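PDB 4AWD: beta-porphyranase from Bacteroides plebeius, which hydrolyses the beta-1,4 linkages between D-galactose and L-galactose-6-sulfate in the red-algal polysaccharide porphyran, releasing mostly disaccharides. Local coordinates for residues A86-V91 against R97-V102; I185-N190 against A298-D303; K197-Q202 against Y289-Q294; H208-E213 against R218-A223. One frame throughout, in Å; residues are numbered along the deposited sequence.

Interaction 1 (A86-V91 against R97-V102); sequences AENVSV and RIINTV
S90 and R97 form a hydrogen-bonded antiparallel pair in the beta hairpin where strand 89-92 turns back on strand 95-107. In these backbone bonds S90 N is 2.9 Å from R97 O and R97 N 2.7 Å from S90 O. One step on, V89 faces I98 as a non-hydrogen-bonded pair, and beyond it I99 N reaches N88 O at 2.9 Å.

Side-chain bonding belongs to N88, which closes a short 3-10 turn. Its CG lies beside the backbone N (chi1 -72°), which carries the amide along the partner strand. ND2 then uses both hydrogens near the amide plane: it approaches I99 O at 2.6 Å from above the carbonyl plane, and T101 OG1 at 3.1 Å. Asparagine suits the place because one nitrogen can extend the pairing to a residue that precedes its own strand.

Looser packing divides between the two faces. V89 CG2 and I98 CG1 meet at 4.5 Å, and both residues also pack on V124 of the adjacent strand. On the other face S90 OG rests 3.5 Å from R97 CB, while the extended arginine runs on toward Y310.

Because both N-H groups of the N88 amide are used, one on a backbone oxygen and one on a hydroxyl, the 3-10 turn is tied to the partner strand at two points.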
# COMPACT_ATOMS: atom_id res chain seq x y z
N ALA A 86 -14.55 -1.69 -9.12
CA ALA A 86 -14.26 -3.11 -9.27
C ALA A 86 -13.88 -3.47 -10.70
O ALA A 86 -12.98 -4.29 -10.92
CB ALA A 86 -15.45 -3.97 -8.79
N GLU A 87 -14.55 -2.85 -11.67
CA GLU A 87 -14.31 -3.12 -13.10
C GLU A 87 -12.89 -2.77 -13.56
O GLU A 87 -12.47 -3.23 -14.63
CB GLU A 87 -15.32 -2.37 -13.98
CG GLU A 87 -16.78 -2.74 -13.76
CD GLU A 87 -17.33 -2.19 -12.43
OE1 GLU A 87 -16.83 -1.15 -11.94
OE2 GLU A 87 -18.24 -2.82 -11.87
N ASN A 88 -12.16 -1.97 -12.76
CA ASN A 88 -10.79 -1.58 -13.08
C ASN A 88 -9.74 -2.57 -12.60
O ASN A 88 -8.53 -2.37 -12.81
CB ASN A 88 -10.46 -0.20 -12.51
CG ASN A 88 -11.17 0.93 -13.26
OD1 ASN A 88 -12.39 0.94 -13.38
ND2 ASN A 88 -10.39 1.87 -13.75
N VAL A 89 -10.21 -3.63 -11.94
CA VAL A 89 -9.36 -4.66 -11.35
C VAL A 89 -9.57 -5.96 -12.11
O VAL A 89 -10.69 -6.47 -12.20
CB VAL A 89 -9.68 -4.87 -9.86
CG1 VAL A 89 -8.79 -5.96 -9.27
CG2 VAL A 89 -9.51 -3.58 -9.10
N SER A 90 -8.49 -6.47 -12.69
CA SER A 90 -8.57 -7.77 -13.33
C SER A 90 -7.31 -8.59 -13.03
O SER A 90 -6.35 -8.08 -12.43
CB SER A 90 -8.77 -7.60 -14.84
OG SER A 90 -7.66 -6.98 -15.44
N VAL A 91 -7.34 -9.85 -13.44
CA VAL A 91 -6.19 -10.74 -13.37
C VAL A 91 -6.04 -11.35 -14.76
O VAL A 91 -6.94 -12.02 -15.26
CB VAL A 91 -6.40 -11.88 -12.34
CG1 VAL A 91 -5.33 -12.97 -12.51
CG2 VAL A 91 -6.41 -11.34 -10.92
N ARG A 97 -4.02 -6.68 -12.40
CA ARG A 97 -4.01 -5.43 -13.18
C ARG A 97 -4.97 -4.47 -12.56
O ARG A 97 -6.17 -4.77 -12.44
CB ARG A 97 -4.49 -5.68 -14.60
CG ARG A 97 -3.52 -6.37 -15.49
CD ARG A 97 -4.27 -6.90 -16.67
NE ARG A 97 -3.39 -7.43 -17.71
CZ ARG A 97 -3.79 -7.58 -18.97
NH1 ARG A 97 -5.04 -7.24 -19.33
NH2 ARG A 97 -2.94 -8.06 -19.89
N ILE A 98 -4.46 -3.31 -12.17
CA ILE A 98 -5.33 -2.21 -11.77
C ILE A 98 -5.19 -1.08 -12.79
O ILE A 98 -4.16 -0.42 -12.82
CB ILE A 98 -5.06 -1.68 -10.34
CG1 ILE A 98 -5.08 -2.82 -9.30
CG2 ILE A 98 -6.10 -0.62 -9.99
CD1 ILE A 98 -4.71 -2.39 -7.85
N ILE A 99 -6.21 -0.90 -13.62
CA ILE A 99 -6.15 0.07 -14.71
C ILE A 99 -6.83 1.37 -14.30
O ILE A 99 -7.84 1.35 -13.57
CB ILE A 99 -6.72 -0.51 -16.06
CG1 ILE A 99 -6.35 0.37 -17.26
CG2 ILE A 99 -8.24 -0.81 -15.97
CD1 ILE A 99 -6.73 -0.20 -18.65
N ASN A 100 -6.26 2.50 -14.74
CA ASN A 100 -6.88 3.82 -14.56
C ASN A 100 -7.63 4.26 -15.80
O ASN A 100 -7.08 4.23 -16.91
CB ASN A 100 -5.82 4.87 -14.21
CG ASN A 100 -4.92 4.42 -13.10
OD1 ASN A 100 -5.39 4.02 -12.04
ND2 ASN A 100 -3.62 4.45 -13.35
N THR A 101 -8.89 4.65 -15.63
CA THR A 101 -9.74 4.99 -16.76
C THR A 101 -10.46 6.30 -16.49
O THR A 101 -10.60 6.71 -15.33
CB THR A 101 -10.81 3.91 -17.00
OG1 THR A 101 -11.66 3.81 -15.84
CG2 THR A 101 -10.17 2.54 -17.32
N VAL A 102 -10.90 6.94 -17.56
CA VAL A 102 -11.87 8.02 -17.49
C VAL A 102 -13.16 7.48 -16.86
O VAL A 102 -13.63 6.41 -17.23
CB VAL A 102 -12.15 8.58 -18.92
CG1 VAL A 102 -13.34 9.50 -18.94
CG2 VAL A 102 -10.90 9.31 -19.45

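Interaction 2 (I185-N190 against A298-D303); sequences IIRSVN and AEDLKD
Two long surface loops of the GH16 beta-sandwich are joined by a salt bridge between R187 and D300. One loop follows strand 168-182, the other precedes strand 308-321, and more than a hundred residues of chain separate them. The two side chains approach from opposite directions, and the arginine makes its grip end-on: NH2 stands 2.8 Å from D300 OD1 and NH1 2.9 Å from D300 OD2, one nitrogen for each oxygen. Both oxygens lie close to the guanidinium plane. The carboxylate does not share that plane. It is turned by 35°, so each nitrogen meets its oxygen from above the carboxylate rather than in it.

Reach explains the choice of arginine. The R187 chain is extended from CG to NE (chi2 174°, chi3 -180°), which lets its head span the space between loops whose backbones stay well apart. Aspartate, being short, keeps its charge close to the chain at D300, the second residue of a type I beta turn running from E299 to K302. That turn is seated by its next residue, L301, whose buried side chain packs on P296 and S307 while D300 points outward to the other loop.

Each charged group has a further partner. R187 NH1 also donates to the backbone oxygen of Q294, and D300 OD2 also accepts from T297 N, a bond within its own loop. These second bonds limit how far either head group can swivel, and the guanidinium thereby holds the facing loop at two points, D300 and Q294.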
# COMPACT_ATOMS: atom_id res chain seq x y z
N ILE A 185 4.89 8.86 -13.89
CA ILE A 185 5.25 10.17 -14.47
C ILE A 185 5.21 11.26 -13.40
O ILE A 185 4.28 11.30 -12.58
CB ILE A 185 4.28 10.59 -15.61
CG1 ILE A 185 4.28 9.56 -16.75
CG2 ILE A 185 4.63 12.01 -16.10
CD1 ILE A 185 3.12 9.76 -17.78
N ILE A 186 6.20 12.14 -13.43
CA ILE A 186 6.28 13.27 -12.51
C ILE A 186 6.03 14.58 -13.27
O ILE A 186 6.77 14.89 -14.22
CB ILE A 186 7.67 13.32 -11.82
CG1 ILE A 186 7.97 12.02 -11.05
CG2 ILE A 186 7.77 14.53 -10.91
CD1 ILE A 186 6.95 11.64 -9.95
N ARG A 187 5.02 15.35 -12.87
CA ARG A 187 4.68 16.60 -13.58
C ARG A 187 4.74 17.88 -12.74
O ARG A 187 5.36 18.86 -13.15
CB ARG A 187 3.31 16.48 -14.25
CG ARG A 187 3.31 15.69 -15.55
CD ARG A 187 1.89 15.50 -16.04
NE ARG A 187 1.80 14.75 -17.28
CZ ARG A 187 0.69 14.14 -17.71
NH1 ARG A 187 -0.43 14.17 -16.97
NH2 ARG A 187 0.70 13.49 -18.87
N SER A 188 4.11 17.88 -11.57
CA SER A 188 4.02 19.09 -10.75
C SER A 188 5.23 19.25 -9.83
O SER A 188 5.24 18.81 -8.68
CB SER A 188 2.72 19.09 -9.95
OG SER A 188 1.63 19.21 -10.84
N VAL A 189 6.26 19.89 -10.37
CA VAL A 189 7.50 20.06 -9.64
C VAL A 189 7.71 21.54 -9.36
O VAL A 189 8.02 22.32 -10.26
CB VAL A 189 8.71 19.49 -10.43
CG1 VAL A 189 9.96 19.46 -9.55
CG2 VAL A 189 8.40 18.11 -10.94
N ASN A 190 7.50 21.92 -8.11
CA ASN A 190 7.82 23.25 -7.62
C ASN A 190 9.35 23.46 -7.70
O ASN A 190 10.10 22.75 -7.04
CB ASN A 190 7.30 23.38 -6.19
CG ASN A 190 7.61 24.71 -5.55
OD1 ASN A 190 8.49 25.47 -6.00
ND2 ASN A 190 6.91 25.01 -4.45
N ALA A 298 -7.97 12.11 -20.56
CA ALA A 298 -8.41 11.04 -21.46
C ALA A 298 -7.27 10.51 -22.31
O ALA A 298 -7.05 9.29 -22.40
CB ALA A 298 -9.56 11.50 -22.33
N GLU A 299 -6.53 11.43 -22.92
CA GLU A 299 -5.42 11.05 -23.80
C GLU A 299 -4.31 10.34 -23.04
O GLU A 299 -3.70 9.41 -23.59
CB GLU A 299 -4.86 12.26 -24.54
CG GLU A 299 -3.59 11.97 -25.33
CD GLU A 299 -3.80 10.99 -26.49
OE1 GLU A 299 -4.95 10.88 -27.01
OE2 GLU A 299 -2.81 10.35 -26.90
N ASP A 300 -4.04 10.79 -21.81
CA ASP A 300 -3.02 10.17 -20.96
C ASP A 300 -3.37 8.69 -20.79
O ASP A 300 -2.48 7.86 -20.71
CB ASP A 300 -2.95 10.82 -19.57
CG ASP A 300 -2.19 12.13 -19.56
OD1 ASP A 300 -1.32 12.37 -20.43
OD2 ASP A 300 -2.45 12.94 -18.65
N LEU A 301 -4.66 8.39 -20.74
CA LEU A 301 -5.13 7.05 -20.42
C LEU A 301 -5.59 6.22 -21.60
O LEU A 301 -6.18 5.15 -21.43
CB LEU A 301 -6.26 7.13 -19.40
CG LEU A 301 -5.92 7.71 -18.04
CD1 LEU A 301 -7.20 7.82 -17.27
CD2 LEU A 301 -4.91 6.83 -17.29
N LYS A 302 -5.33 6.70 -22.81
CA LYS A 302 -5.82 6.04 -24.00
C LYS A 302 -5.09 4.72 -24.23
O LYS A 302 -5.71 3.73 -24.65
CB LYS A 302 -5.73 7.01 -25.18
CG LYS A 302 -5.98 6.43 -26.54
CD LYS A 302 -4.72 6.60 -27.39
CE LYS A 302 -5.08 6.86 -28.85
NZ LYS A 302 -3.90 6.63 -29.74
N ASP A 303 -3.80 4.70 -23.93
CA ASP A 303 -3.00 3.48 -24.00
C ASP A 303 -3.27 2.63 -22.76
O ASP A 303 -2.79 2.94 -21.66
CB ASP A 303 -1.51 3.83 -24.11
CG ASP A 303 -0.65 2.63 -24.46
OD1 ASP A 303 -0.69 1.61 -23.73
OD2 ASP A 303 0.08 2.71 -25.47

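Interaction 3 (K197-Q202 against Y289-Q294); sequences KTWNMQ and YDWEKQ
W199 meets two aromatic rings of the facing loop at once, Y289 at its rim and W291 over one face. The tryptophan pair is T-shaped: the edge of W291 points at the face of W199, with the six-membered rings 4.8 Å apart between centroids and their planes at 79°. The touching atom is W291 CH2, seated over the six-membered ring of W199, 3.6 Å from W199 CZ3. Y289 instead comes to the outer end of the indole, where its OH lies near the W199 plane, 3.4 Å from W199 CH2; Y289 CE2 is 3.6 Å from that same carbon. No hydrogen bond crosses between the segments, so the joint is one of ring surfaces, a role to which large flat side chains are suited.

Behind the rings, a type I beta turn from Y289 to E292 brings Y289 and W291 close enough for W291 CZ2 to lie over the tyrosine face. W291 holds CG between its backbone N and carbonyl carbon (chi1 48°), which directs the indole toward W199. W195 adds edge-to-face contacts to both tryptophans.

The polar end of the tyrosine looks elsewhere: Y289 OH is hydrogen-bonded to E181 OE1, the carboxylate inferred to be the proton donor, so the cluster probably helps to position that acid. W199 sits on a 3-10 segment in the loop between strands 168-182 and 204-213, and the turn bearing Y289 and W291 lies between strands 281-285 and 308-321, so the cluster packs two inter-strand loops together beside strand 168-182, which carries the inferred catalytic glutamates.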
# COMPACT_ATOMS: atom_id res chain seq x y z
N LYS A 197 10.71 15.47 -7.40
CA LYS A 197 11.35 15.44 -8.72
C LYS A 197 11.70 14.03 -9.21
O LYS A 197 11.57 13.73 -10.40
CB LYS A 197 12.62 16.30 -8.70
CG LYS A 197 13.24 16.59 -10.05
CD LYS A 197 14.45 17.53 -9.89
CE LYS A 197 15.36 17.49 -11.13
NZ LYS A 197 14.57 17.73 -12.36
N THR A 198 12.15 13.19 -8.29
CA THR A 198 12.62 11.84 -8.60
C THR A 198 11.77 10.78 -7.88
O THR A 198 12.25 9.66 -7.63
CB THR A 198 14.05 11.65 -8.09
OG1 THR A 198 14.11 12.11 -6.73
CG2 THR A 198 15.04 12.43 -8.96
N TRP A 199 10.54 11.14 -7.53
CA TRP A 199 9.69 10.28 -6.70
C TRP A 199 9.45 8.89 -7.31
O TRP A 199 9.28 7.92 -6.58
CB TRP A 199 8.37 10.97 -6.44
CG TRP A 199 7.69 10.59 -5.18
CD1 TRP A 199 8.14 10.81 -3.90
CD2 TRP A 199 6.42 9.95 -5.05
NE1 TRP A 199 7.22 10.35 -2.99
CE2 TRP A 199 6.16 9.81 -3.67
CE3 TRP A 199 5.47 9.48 -5.97
CZ2 TRP A 199 4.99 9.21 -3.18
CZ3 TRP A 199 4.29 8.88 -5.49
CH2 TRP A 199 4.07 8.76 -4.10
N ASN A 200 9.44 8.81 -8.65
CA ASN A 200 9.38 7.55 -9.36
C ASN A 200 10.66 6.70 -9.30
O ASN A 200 10.68 5.58 -9.86
CB ASN A 200 8.96 7.77 -10.82
CG ASN A 200 10.06 8.41 -11.67
OD1 ASN A 200 10.69 9.39 -11.26
ND2 ASN A 200 10.28 7.86 -12.87
N MET A 201 11.70 7.22 -8.63
CA MET A 201 12.99 6.54 -8.48
C MET A 201 13.47 6.47 -7.03
O MET A 201 14.68 6.41 -6.78
CB MET A 201 14.09 7.21 -9.31
CG MET A 201 13.84 7.17 -10.80
SD MET A 201 15.10 7.99 -11.78
CE MET A 201 14.02 8.72 -12.99
N GLN A 202 12.54 6.48 -6.09
CA GLN A 202 12.90 6.47 -4.68
C GLN A 202 12.04 5.43 -3.97
O GLN A 202 10.88 5.23 -4.33
CB GLN A 202 12.77 7.87 -4.03
CG GLN A 202 13.57 9.04 -4.70
CD GLN A 202 15.10 8.98 -4.49
OE1 GLN A 202 15.59 8.19 -3.68
NE2 GLN A 202 15.86 9.83 -5.22
N TYR A 289 -3.26 12.14 -6.05
CA TYR A 289 -2.72 12.94 -4.92
C TYR A 289 -2.94 14.43 -5.13
O TYR A 289 -2.80 14.91 -6.26
CB TYR A 289 -1.22 12.77 -4.80
CG TYR A 289 -0.70 11.40 -4.42
CD1 TYR A 289 -0.93 10.87 -3.15
CD2 TYR A 289 0.10 10.68 -5.30
CE1 TYR A 289 -0.42 9.64 -2.79
CE2 TYR A 289 0.60 9.45 -4.96
CZ TYR A 289 0.35 8.93 -3.70
OH TYR A 289 0.88 7.69 -3.38
N ASP A 290 -3.22 15.17 -4.05
CA ASP A 290 -3.46 16.62 -4.13
C ASP A 290 -2.21 17.39 -4.55
O ASP A 290 -2.31 18.51 -5.08
CB ASP A 290 -3.97 17.17 -2.80
CG ASP A 290 -5.31 16.60 -2.40
OD1 ASP A 290 -6.01 16.02 -3.28
OD2 ASP A 290 -5.68 16.75 -1.20
N TRP A 291 -1.05 16.80 -4.30
CA TRP A 291 0.22 17.46 -4.63
C TRP A 291 0.66 17.18 -6.05
O TRP A 291 1.71 17.67 -6.49
CB TRP A 291 1.30 17.11 -3.62
CG TRP A 291 1.44 15.65 -3.31
CD1 TRP A 291 0.93 15.00 -2.24
CD2 TRP A 291 2.16 14.66 -4.08
NE1 TRP A 291 1.28 13.67 -2.27
CE2 TRP A 291 2.04 13.44 -3.39
CE3 TRP A 291 2.91 14.70 -5.26
CZ2 TRP A 291 2.63 12.24 -3.86
CZ3 TRP A 291 3.48 13.52 -5.74
CH2 TRP A 291 3.34 12.31 -5.04
N GLU A 292 -0.14 16.42 -6.79
CA GLU A 292 0.08 16.21 -8.23
C GLU A 292 -1.23 16.44 -8.97
O GLU A 292 -1.93 15.50 -9.34
CB GLU A 292 0.66 14.81 -8.52
CG GLU A 292 0.95 14.49 -9.99
CD GLU A 292 1.76 15.57 -10.72
OE1 GLU A 292 1.12 16.50 -11.27
OE2 GLU A 292 3.01 15.48 -10.80
N LYS A 293 -1.55 17.71 -9.18
CA LYS A 293 -2.83 18.10 -9.77
C LYS A 293 -2.89 17.90 -11.28
O LYS A 293 -3.95 18.11 -11.87
CB LYS A 293 -3.19 19.53 -9.38
N GLN A 294 -1.79 17.51 -11.92
CA GLN A 294 -1.86 17.13 -13.34
C GLN A 294 -2.21 15.65 -13.48
O GLN A 294 -1.39 14.82 -13.92
CB GLN A 294 -0.59 17.50 -14.10
CG GLN A 294 -0.29 18.99 -14.03
CD GLN A 294 0.91 19.40 -14.83
OE1 GLN A 294 1.08 18.96 -15.98
NE2 GLN A 294 1.76 20.26 -14.25

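Interaction 4 (H208-E213 against R218-A223); sequences HYWYQE and RTDNTA
W210 is held between D220 and R218, and this layered group is the compact part of a hairpin between strands 204-213 and 219-221. On one face the R218 guanidinium lies flat, centres 3.9 Å apart and planes at 7°, a cation-pi stack; the bend at chi3 (80°) folds the arginine back over the indole. On the opposite face D220 packs its CB 3.4 Å from W210 CZ3. The sandwich is tight even though its outer layers, R218 and D220, are exposed. D220 has CG anti to its amide nitrogen (chi1 -175°), which sets the carboxylate under the ring and within reach of H208. There H208 ND1 donates to the syn lone pair of D220 OD1 at 2.6 Å, in the imidazole plane. Two antiparallel hydrogen-bonded pairs, Y209 with N221 and Y211 with T219, fasten the backbones, the shortest link being T219 N to Y211 O at 2.7 Å.

Contact is looser toward the turn. Q212 passes across R218 at an angle with nothing nearer than 3.9 Å, from Q212 NE2 to R218 N. T222, at the other end, is exposed and only skirts the histidine.

W210 NE1 is hydrogen-bonded to E176 OE1, the probable nucleophile. Arginine and aspartate thus fix the plane of an indole whose N-H addresses the active site, while their charges, on opposite faces, would probably tend to offset each other.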
# COMPACT_ATOMS: atom_id res chain seq x y z
N HIS A 208 2.41 5.21 9.61
CA HIS A 208 1.54 6.20 10.23
C HIS A 208 0.90 5.61 11.47
O HIS A 208 0.32 4.52 11.42
CB HIS A 208 0.43 6.62 9.25
CG HIS A 208 0.94 7.04 7.90
ND1 HIS A 208 1.16 8.35 7.56
CD2 HIS A 208 1.26 6.31 6.81
CE1 HIS A 208 1.61 8.42 6.32
NE2 HIS A 208 1.68 7.19 5.84
N TYR A 209 1.03 6.31 12.59
CA TYR A 209 0.16 6.07 13.72
C TYR A 209 -0.88 7.18 13.72
O TYR A 209 -0.54 8.34 13.98
CB TYR A 209 0.95 6.06 15.04
CG TYR A 209 0.12 5.63 16.24
CD1 TYR A 209 -0.60 6.55 16.97
CD2 TYR A 209 0.05 4.30 16.63
CE1 TYR A 209 -1.36 6.18 18.07
CE2 TYR A 209 -0.73 3.90 17.72
CZ TYR A 209 -1.42 4.86 18.44
OH TYR A 209 -2.19 4.51 19.53
N TRP A 210 -2.13 6.85 13.40
CA TRP A 210 -3.18 7.86 13.33
C TRP A 210 -3.78 8.08 14.70
O TRP A 210 -4.18 7.13 15.36
CB TRP A 210 -4.28 7.45 12.34
CG TRP A 210 -3.82 7.45 10.94
CD1 TRP A 210 -3.37 6.39 10.22
CD2 TRP A 210 -3.73 8.59 10.07
NE1 TRP A 210 -3.01 6.78 8.95
CE2 TRP A 210 -3.22 8.13 8.83
CE3 TRP A 210 -4.05 9.95 10.21
CZ2 TRP A 210 -3.02 8.99 7.73
CZ3 TRP A 210 -3.84 10.80 9.12
CH2 TRP A 210 -3.33 10.30 7.89
N TYR A 211 -3.85 9.34 15.13
CA TYR A 211 -4.42 9.66 16.43
C TYR A 211 -5.39 10.82 16.38
O TYR A 211 -5.13 11.83 15.70
CB TYR A 211 -3.33 9.95 17.46
CG TYR A 211 -3.87 10.24 18.85
CD1 TYR A 211 -4.23 9.20 19.71
CD2 TYR A 211 -4.02 11.55 19.30
CE1 TYR A 211 -4.71 9.45 20.99
CE2 TYR A 211 -4.51 11.82 20.59
CZ TYR A 211 -4.85 10.76 21.42
OH TYR A 211 -5.33 11.01 22.70
N GLN A 212 -6.49 10.68 17.12
CA GLN A 212 -7.53 11.70 17.16
C GLN A 212 -8.31 11.67 18.47
O GLN A 212 -8.73 10.61 18.93
CB GLN A 212 -8.49 11.50 15.99
CG GLN A 212 -9.50 12.62 15.83
CD GLN A 212 -10.45 12.37 14.70
OE1 GLN A 212 -10.61 11.24 14.24
NE2 GLN A 212 -11.10 13.42 14.24
N GLU A 213 -8.51 12.85 19.04
CA GLU A 213 -9.39 13.04 20.19
C GLU A 213 -10.69 13.64 19.68
O GLU A 213 -10.68 14.43 18.73
CB GLU A 213 -8.73 13.94 21.23
CG GLU A 213 -7.52 13.30 21.89
CD GLU A 213 -6.74 14.25 22.79
OE1 GLU A 213 -7.14 15.43 22.93
OE2 GLU A 213 -5.70 13.82 23.34
N ARG A 218 -7.69 14.88 13.15
CA ARG A 218 -6.96 13.63 12.97
C ARG A 218 -5.49 13.97 12.74
O ARG A 218 -5.17 14.75 11.84
CB ARG A 218 -7.55 12.83 11.79
CG ARG A 218 -7.22 11.33 11.81
CD ARG A 218 -8.20 10.49 10.96
NE ARG A 218 -7.90 10.54 9.53
CZ ARG A 218 -7.45 9.52 8.80
NH1 ARG A 218 -7.24 8.32 9.36
NH2 ARG A 218 -7.20 9.69 7.50
N THR A 219 -4.59 13.44 13.57
CA THR A 219 -3.17 13.70 13.38
C THR A 219 -2.46 12.50 12.76
O THR A 219 -2.65 11.36 13.18
CB THR A 219 -2.43 14.16 14.69
OG1 THR A 219 -2.44 13.11 15.67
CG2 THR A 219 -3.06 15.45 15.26
N ASP A 220 -1.64 12.79 11.75
CA ASP A 220 -0.85 11.78 11.07
C ASP A 220 0.53 11.76 11.71
O ASP A 220 1.33 12.66 11.47
CB ASP A 220 -0.72 12.14 9.59
CG ASP A 220 -0.00 11.08 8.77
OD1 ASP A 220 0.48 10.08 9.34
OD2 ASP A 220 0.06 11.23 7.54
N ASN A 221 0.81 10.74 12.51
CA ASN A 221 2.08 10.69 13.24
C ASN A 221 3.13 9.76 12.62
O ASN A 221 2.98 8.54 12.58
CB ASN A 221 1.87 10.41 14.73
CG ASN A 221 0.81 11.32 15.32
OD1 ASN A 221 -0.39 10.96 15.35
ND2 ASN A 221 1.23 12.51 15.74
N THR A 222 4.20 10.40 12.16
CA THR A 222 5.19 9.83 11.29
C THR A 222 6.53 9.69 12.03
O THR A 222 6.72 10.30 13.09
CB THR A 222 5.22 10.70 9.99
OG1 THR A 222 4.29 10.14 9.04
CG2 THR A 222 6.59 10.83 9.37
N ALA A 223 7.42 8.85 11.52
CA ALA A 223 8.76 8.69 12.10
C ALA A 223 9.85 8.75 11.02
O ALA A 223 9.65 8.35 9.87
CB ALA A 223 8.84 7.41 12.87

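In the fold
Interactions 2 and 3 bridge the same two loops and share a junction: E292 OE2 accepts S188 N at 2.8 Å and R187 N at 2.9 Å, which joins the backbone beside the salt bridge to the turn that carries the aromatic cluster. Interaction 1 joins this group through L301, whose CD2 packs 3.4 Å from N100 O. Interaction 4 stands apart, with its nearest atoms about 9 Å from interaction 3 and about 18 Å from interaction 1. Interactions 3 and 4 nevertheless converge on the inferred catalytic pair, the side chain of Y289 being about 3 Å from that of E181 and that of W210 about 3 Å from that of E176. Interaction 2 lies away from the catalytic and substrate-binding sites.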